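Local coordinates for StAR-related lipid transfer protein 5 (Homo sapiens, PDB 2R55) that probably binds cholesterol or other sterols and may carry them, or other lipids, within the cell, at residues T188-G200 with F210-L222. Residues are numbered along the deposited sequence; the frame is centred on the assembly and turned at random.
Sequences TNLVTFFHTDLSG and FFPRSMTRFYANL
Tyr219 of helix 204-227 reaches across to strand 188-197 and donates a hydrogen bond from its phenol hydroxyl to a main-chain oxygen. The bond from Tyr219 OH to Leu190 O is 2.6 Å long. The donor sits above the carbonyl plane, 58° out of it, so no lone pair is met squarely. Leu190 also lays its CD2 methyl 3.7 Å from Tyr219 CE2, and the same methyl meets Leu222 CD1 tip to tip.

Phe194 points from the strand toward the helix, where Met215 meets one face of its ring and Phe218 its edge. Met215 makes a Met-aromatic contact, with SD almost on the ring normal. The Met215 chain starts anti to its main-chain nitrogen (chi1 -173°) and then bends twice, which brings sulfur and methyl over the ring. The edge of Phe194 is turned to the face of Phe218, a T-shaped pair with centroids 5.4 Å apart and planes at 77°. Thr192 CG2 packs 3.7 Å from Phe218 CE2.

Farther along, Phe211 CZ lies 3.6 Å from Thr196 CB and 3.7 Å from Leu198 CD1. Thr196 OG1 is hydrogen-bonded to Asn171 OD1.

A phenylalanine in place of Tyr219 would probably keep much of the packing on Leu190 but leave Leu190 O without this donor. The contact joins the C-terminal helix to the curved sheet of the START fold, where the helix closes over the lipid-binding cavity in this family. Its chemistry is mostly apolar and aromatic, with one short hydrogen bond from helix to strand, which suggests that packing supplies much of the hold, with the hydroxyl meeting a main-chain oxygen in a buried setting.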
loop_
_atom_site.group_PDB
_atom_site.type_symbol
_atom_site.label_atom_id
_atom_site.label_comp_id
_atom_site.label_asym_id
_atom_site.label_seq_id
_atom_site.Cartn_x
_atom_site.Cartn_y
_atom_site.Cartn_z
ATOM N N THR A 188 -10.033 5.051 14.360
ATOM C CA THR A 188 -10.023 4.961 12.886
ATOM C C THR A 188 -9.842 3.523 12.362
ATOM O O THR A 188 -8.965 2.789 12.824
ATOM C CB THR A 188 -8.910 5.852 12.264
ATOM O OG1 THR A 188 -8.892 7.141 12.898
ATOM C CG2 THR A 188 -9.128 6.036 10.758
ATOM N N ASN A 189 -10.664 3.137 11.389
ATOM C CA ASN A 189 -10.564 1.835 10.750
ATOM C C ASN A 189 -9.654 1.964 9.534
ATOM O O ASN A 189 -9.850 2.861 8.693
ATOM C CB ASN A 189 -11.949 1.323 10.331
ATOM C CG ASN A 189 -11.977 -0.179 10.072
ATOM O OD1 ASN A 189 -12.005 -0.992 11.004
ATOM N ND2 ASN A 189 -12.000 -0.551 8.797
ATOM N N LEU A 190 -8.651 1.082 9.468
ATOM C CA LEU A 190 -7.691 1.040 8.374
ATOM C C LEU A 190 -7.726 -0.307 7.633
ATOM O O LEU A 190 -7.356 -1.357 8.197
ATOM C CB LEU A 190 -6.271 1.303 8.888
ATOM C CG LEU A 190 -5.112 1.230 7.878
ATOM C CD1 LEU A 190 -5.216 2.330 6.818
ATOM C CD2 LEU A 190 -3.771 1.306 8.562
ATOM N N VAL A 191 -8.157 -0.258 6.371
ATOM C CA VAL A 191 -8.160 -1.422 5.486
ATOM C C VAL A 191 -7.168 -1.164 4.353
ATOM O O VAL A 191 -7.256 -0.142 3.647
ATOM C CB VAL A 191 -9.563 -1.712 4.922
ATOM C CG1 VAL A 191 -9.603 -3.087 4.239
ATOM C CG2 VAL A 191 -10.590 -1.648 6.023
ATOM N N THR A 192 -6.205 -2.074 4.206
ATOM C CA THR A 192 -5.121 -1.874 3.263
ATOM C C THR A 192 -5.003 -3.075 2.348
ATOM O O THR A 192 -5.203 -4.222 2.778
ATOM C CB THR A 192 -3.755 -1.716 3.948
ATOM O OG1 THR A 192 -3.391 -2.956 4.562
ATOM C CG2 THR A 192 -3.750 -0.614 4.996
ATOM N N PHE A 193 -4.640 -2.806 1.091
ATOM C CA PHE A 193 -4.414 -3.850 0.120
ATOM C C PHE A 193 -3.002 -3.785 -0.414
ATOM O O PHE A 193 -2.567 -2.746 -0.904
ATOM C CB PHE A 193 -5.420 -3.738 -1.021
ATOM C CG PHE A 193 -6.824 -3.874 -0.573
ATOM C CD1 PHE A 193 -7.381 -5.124 -0.391
ATOM C CD2 PHE A 193 -7.577 -2.750 -0.275
ATOM C CE1 PHE A 193 -8.674 -5.250 0.054
ATOM C CE2 PHE A 193 -8.875 -2.873 0.174
ATOM C CZ PHE A 193 -9.428 -4.125 0.333
ATOM N N PHE A 194 -2.298 -4.908 -0.299
ATOM C CA PHE A 194 -0.990 -5.101 -0.914
ATOM C C PHE A 194 -1.205 -5.939 -2.150
ATOM O O PHE A 194 -1.838 -6.996 -2.085
ATOM C CB PHE A 194 -0.068 -5.825 0.062
ATOM C CG PHE A 194 0.475 -4.943 1.137
ATOM C CD1 PHE A 194 0.080 -3.607 1.229
ATOM C CD2 PHE A 194 1.350 -5.444 2.078
ATOM C CE1 PHE A 194 0.591 -2.787 2.228
ATOM C CE2 PHE A 194 1.858 -4.625 3.079
ATOM C CZ PHE A 194 1.478 -3.302 3.152
ATOM N N HIS A 195 -0.706 -5.466 -3.281
ATOM C CA HIS A 195 -1.009 -6.098 -4.560
ATOM C C HIS A 195 0.252 -6.102 -5.358
ATOM O O HIS A 195 0.326 -5.537 -6.449
ATOM C CB HIS A 195 -2.045 -5.266 -5.295
ATOM C CG HIS A 195 -2.901 -6.053 -6.235
ATOM N ND1 HIS A 195 -4.086 -5.563 -6.734
ATOM C CD2 HIS A 195 -2.757 -7.296 -6.756
ATOM C CE1 HIS A 195 -4.627 -6.467 -7.530
ATOM N NE2 HIS A 195 -3.843 -7.526 -7.560
ATOM N N THR A 196 1.261 -6.736 -4.798
ATOM C CA THR A 196 2.626 -6.469 -5.208
ATOM C C THR A 196 3.163 -7.575 -6.063
ATOM O O THR A 196 2.978 -8.744 -5.746
ATOM C CB THR A 196 3.477 -6.340 -3.977
ATOM O OG1 THR A 196 3.034 -5.190 -3.257
ATOM C CG2 THR A 196 4.959 -6.210 -4.330
ATOM N N ASP A 197 3.812 -7.201 -7.157
ATOM C CA ASP A 197 4.616 -8.159 -7.910
ATOM C C ASP A 197 6.080 -7.888 -7.614
ATOM O O ASP A 197 6.691 -6.970 -8.167
ATOM C CB ASP A 197 4.357 -8.056 -9.406
ATOM C CG ASP A 197 5.124 -9.081 -10.196
ATOM O OD1 ASP A 197 5.686 -10.021 -9.594
ATOM O OD2 ASP A 197 5.168 -8.961 -11.437
ATOM N N LEU A 198 6.644 -8.678 -6.720
ATOM C CA LEU A 198 8.068 -8.601 -6.454
ATOM C C LEU A 198 8.914 -8.755 -7.704
ATOM O O LEU A 198 10.003 -8.178 -7.787
ATOM C CB LEU A 198 8.450 -9.613 -5.392
ATOM C CG LEU A 198 7.883 -9.158 -4.032
ATOM C CD1 LEU A 198 8.102 -10.246 -2.998
ATOM C CD2 LEU A 198 8.457 -7.818 -3.583
ATOM N N SER A 199 8.409 -9.520 -8.689
ATOM C CA SER A 199 9.065 -9.609 -9.993
ATOM C C SER A 199 10.442 -10.220 -9.754
ATOM O O SER A 199 10.613 -10.986 -8.803
ATOM C CB SER A 199 9.113 -8.216 -10.647
ATOM O OG SER A 199 10.072 -8.106 -11.660
ATOM N N GLY A 200 11.422 -9.888 -10.587
ATOM C CA GLY A 200 12.723 -10.569 -10.544
ATOM C C GLY A 200 12.545 -12.066 -10.740
ATOM O O GLY A 200 11.750 -12.490 -11.564
ATOM N N PHE A 210 6.182 -14.213 2.921
ATOM C CA PHE A 210 6.545 -12.839 3.195
ATOM C C PHE A 210 5.328 -11.938 3.402
ATOM O O PHE A 210 5.182 -11.334 4.441
ATOM C CB PHE A 210 7.460 -12.309 2.075
ATOM C CG PHE A 210 7.722 -10.833 2.144
ATOM C CD1 PHE A 210 8.630 -10.312 3.060
ATOM C CD2 PHE A 210 7.045 -9.956 1.291
ATOM C CE1 PHE A 210 8.861 -8.934 3.125
ATOM C CE2 PHE A 210 7.265 -8.574 1.350
ATOM C CZ PHE A 210 8.172 -8.066 2.262
ATOM N N PHE A 211 4.460 -11.864 2.407
ATOM C CA PHE A 211 3.341 -10.918 2.419
ATOM C C PHE A 211 2.396 -10.914 3.626
ATOM O O PHE A 211 2.209 -9.852 4.213
ATOM C CB PHE A 211 2.577 -10.969 1.107
ATOM C CG PHE A 211 3.303 -10.320 -0.001
ATOM C CD1 PHE A 211 3.615 -8.962 0.076
ATOM C CD2 PHE A 211 3.717 -11.056 -1.104
ATOM C CE1 PHE A 211 4.312 -8.340 -0.932
ATOM C CE2 PHE A 211 4.409 -10.445 -2.124
ATOM C CZ PHE A 211 4.716 -9.077 -2.038
ATOM N N PRO A 212 1.811 -12.075 4.001
ATOM C CA PRO A 212 1.036 -12.125 5.244
ATOM C C PRO A 212 1.754 -11.407 6.385
ATOM O O PRO A 212 1.214 -10.454 6.970
ATOM C CB PRO A 212 0.964 -13.618 5.557
ATOM C CG PRO A 212 1.170 -14.301 4.272
ATOM C CD PRO A 212 1.825 -13.374 3.309
ATOM N N ARG A 213 2.978 -11.854 6.655
ATOM C CA ARG A 213 3.818 -11.337 7.724
ATOM C C ARG A 213 4.135 -9.870 7.525
ATOM O O ARG A 213 4.259 -9.117 8.488
ATOM C CB ARG A 213 5.128 -12.120 7.785
ATOM C CG ARG A 213 4.980 -13.580 8.194
ATOM C CD ARG A 213 6.103 -14.014 9.184
ATOM N NE ARG A 213 7.434 -14.003 8.572
ATOM C CZ ARG A 213 8.583 -14.137 9.241
ATOM N NH1 ARG A 213 8.599 -14.299 10.569
ATOM N NH2 ARG A 213 9.734 -14.109 8.575
ATOM N N SER A 214 4.255 -9.472 6.265
ATOM C CA SER A 214 4.570 -8.099 5.910
ATOM C C SER A 214 3.418 -7.188 6.340
ATOM O O SER A 214 3.647 -6.105 6.877
ATOM C CB SER A 214 4.828 -7.996 4.399
ATOM O OG SER A 214 5.435 -6.765 4.041
ATOM N N MET A 215 2.185 -7.659 6.137
ATOM C CA MET A 215 0.978 -6.912 6.529
ATOM C C MET A 215 0.785 -6.761 8.049
ATOM O O MET A 215 0.461 -5.678 8.522
ATOM C CB MET A 215 -0.261 -7.544 5.893
ATOM C CG MET A 215 -1.560 -6.757 6.078
ATOM S SD MET A 215 -1.783 -5.427 4.883
ATOM C CE MET A 215 -2.200 -6.333 3.408
ATOM N N THR A 216 0.972 -7.844 8.802
ATOM C CA THR A 216 0.842 -7.803 10.272
ATOM C C THR A 216 1.900 -6.907 10.947
ATOM O O THR A 216 1.625 -6.265 11.967
ATOM C CB THR A 216 0.932 -9.198 10.900
ATOM O OG1 THR A 216 2.232 -9.752 10.644
ATOM C CG2 THR A 216 -0.154 -10.108 10.344
ATOM N N ARG A 217 3.091 -6.879 10.355
ATOM C CA ARG A 217 4.179 -5.996 10.762
ATOM C C ARG A 217 3.913 -4.545 10.384
ATOM O O ARG A 217 4.305 -3.620 11.107
ATOM C CB ARG A 217 5.499 -6.455 10.109
ATOM C CG ARG A 217 6.355 -7.336 10.993
ATOM C CD ARG A 217 7.018 -8.474 10.207
ATOM N NE ARG A 217 8.226 -8.959 10.893
ATOM C CZ ARG A 217 8.225 -9.678 12.017
ATOM N NH1 ARG A 217 7.076 -10.033 12.606
ATOM N NH2 ARG A 217 9.379 -10.040 12.559
ATOM N N PHE A 218 3.276 -4.355 9.229
ATOM C CA PHE A 218 2.906 -3.028 8.743
ATOM C C PHE A 218 1.998 -2.332 9.775
ATOM O O PHE A 218 2.250 -1.187 10.177
ATOM C CB PHE A 218 2.250 -3.159 7.372
ATOM C CG PHE A 218 1.603 -1.899 6.856
ATOM C CD1 PHE A 218 2.337 -0.962 6.132
ATOM C CD2 PHE A 218 0.236 -1.677 7.038
ATOM C CE1 PHE A 218 1.707 0.195 5.625
ATOM C CE2 PHE A 218 -0.375 -0.523 6.552
ATOM C CZ PHE A 218 0.357 0.411 5.844
ATOM N N TYR A 219 0.980 -3.052 10.240
ATOM C CA TYR A 219 0.038 -2.507 11.213
ATOM C C TYR A 219 0.678 -2.342 12.571
ATOM O O TYR A 219 0.442 -1.336 13.250
ATOM C CB TYR A 219 -1.230 -3.370 11.323
ATOM C CG TYR A 219 -2.251 -3.112 10.245
ATOM C CD1 TYR A 219 -2.070 -3.602 8.948
ATOM C CD2 TYR A 219 -3.416 -2.394 10.527
ATOM C CE1 TYR A 219 -3.001 -3.368 7.971
ATOM C CE2 TYR A 219 -4.359 -2.162 9.551
ATOM C CZ TYR A 219 -4.150 -2.651 8.273
ATOM O OH TYR A 219 -5.098 -2.409 7.300
ATOM N N ALA A 220 1.461 -3.335 12.977
ATOM C CA ALA A 220 2.237 -3.207 14.207
ATOM C C ALA A 220 3.030 -1.891 14.190
ATOM O O ALA A 220 2.959 -1.119 15.137
ATOM C CB ALA A 220 3.153 -4.409 14.406
ATOM N N ASN A 221 3.738 -1.622 13.094
ATOM C CA ASN A 221 4.539 -0.394 12.945
ATOM C C ASN A 221 3.682 0.853 12.948
ATOM O O ASN A 221 3.919 1.775 13.723
ATOM C CB ASN A 221 5.359 -0.415 11.644
ATOM C CG ASN A 221 6.613 -1.254 11.741
ATOM O OD1 ASN A 221 7.014 -1.694 12.823
ATOM N ND2 ASN A 221 7.252 -1.477 10.594
ATOM N N LEU A 222 2.686 0.877 12.069
ATOM C CA LEU A 222 1.757 2.000 11.987
ATOM C C LEU A 222 1.232 2.438 13.361
ATOM O O LEU A 222 1.108 3.638 13.616
ATOM C CB LEU A 222 0.603 1.661 11.043
ATOM C CG LEU A 222 -0.367 2.723 10.502
ATOM C CD1 LEU A 222 -1.609 2.821 11.365
ATOM C CD2 LEU A 222 0.280 4.088 10.310
#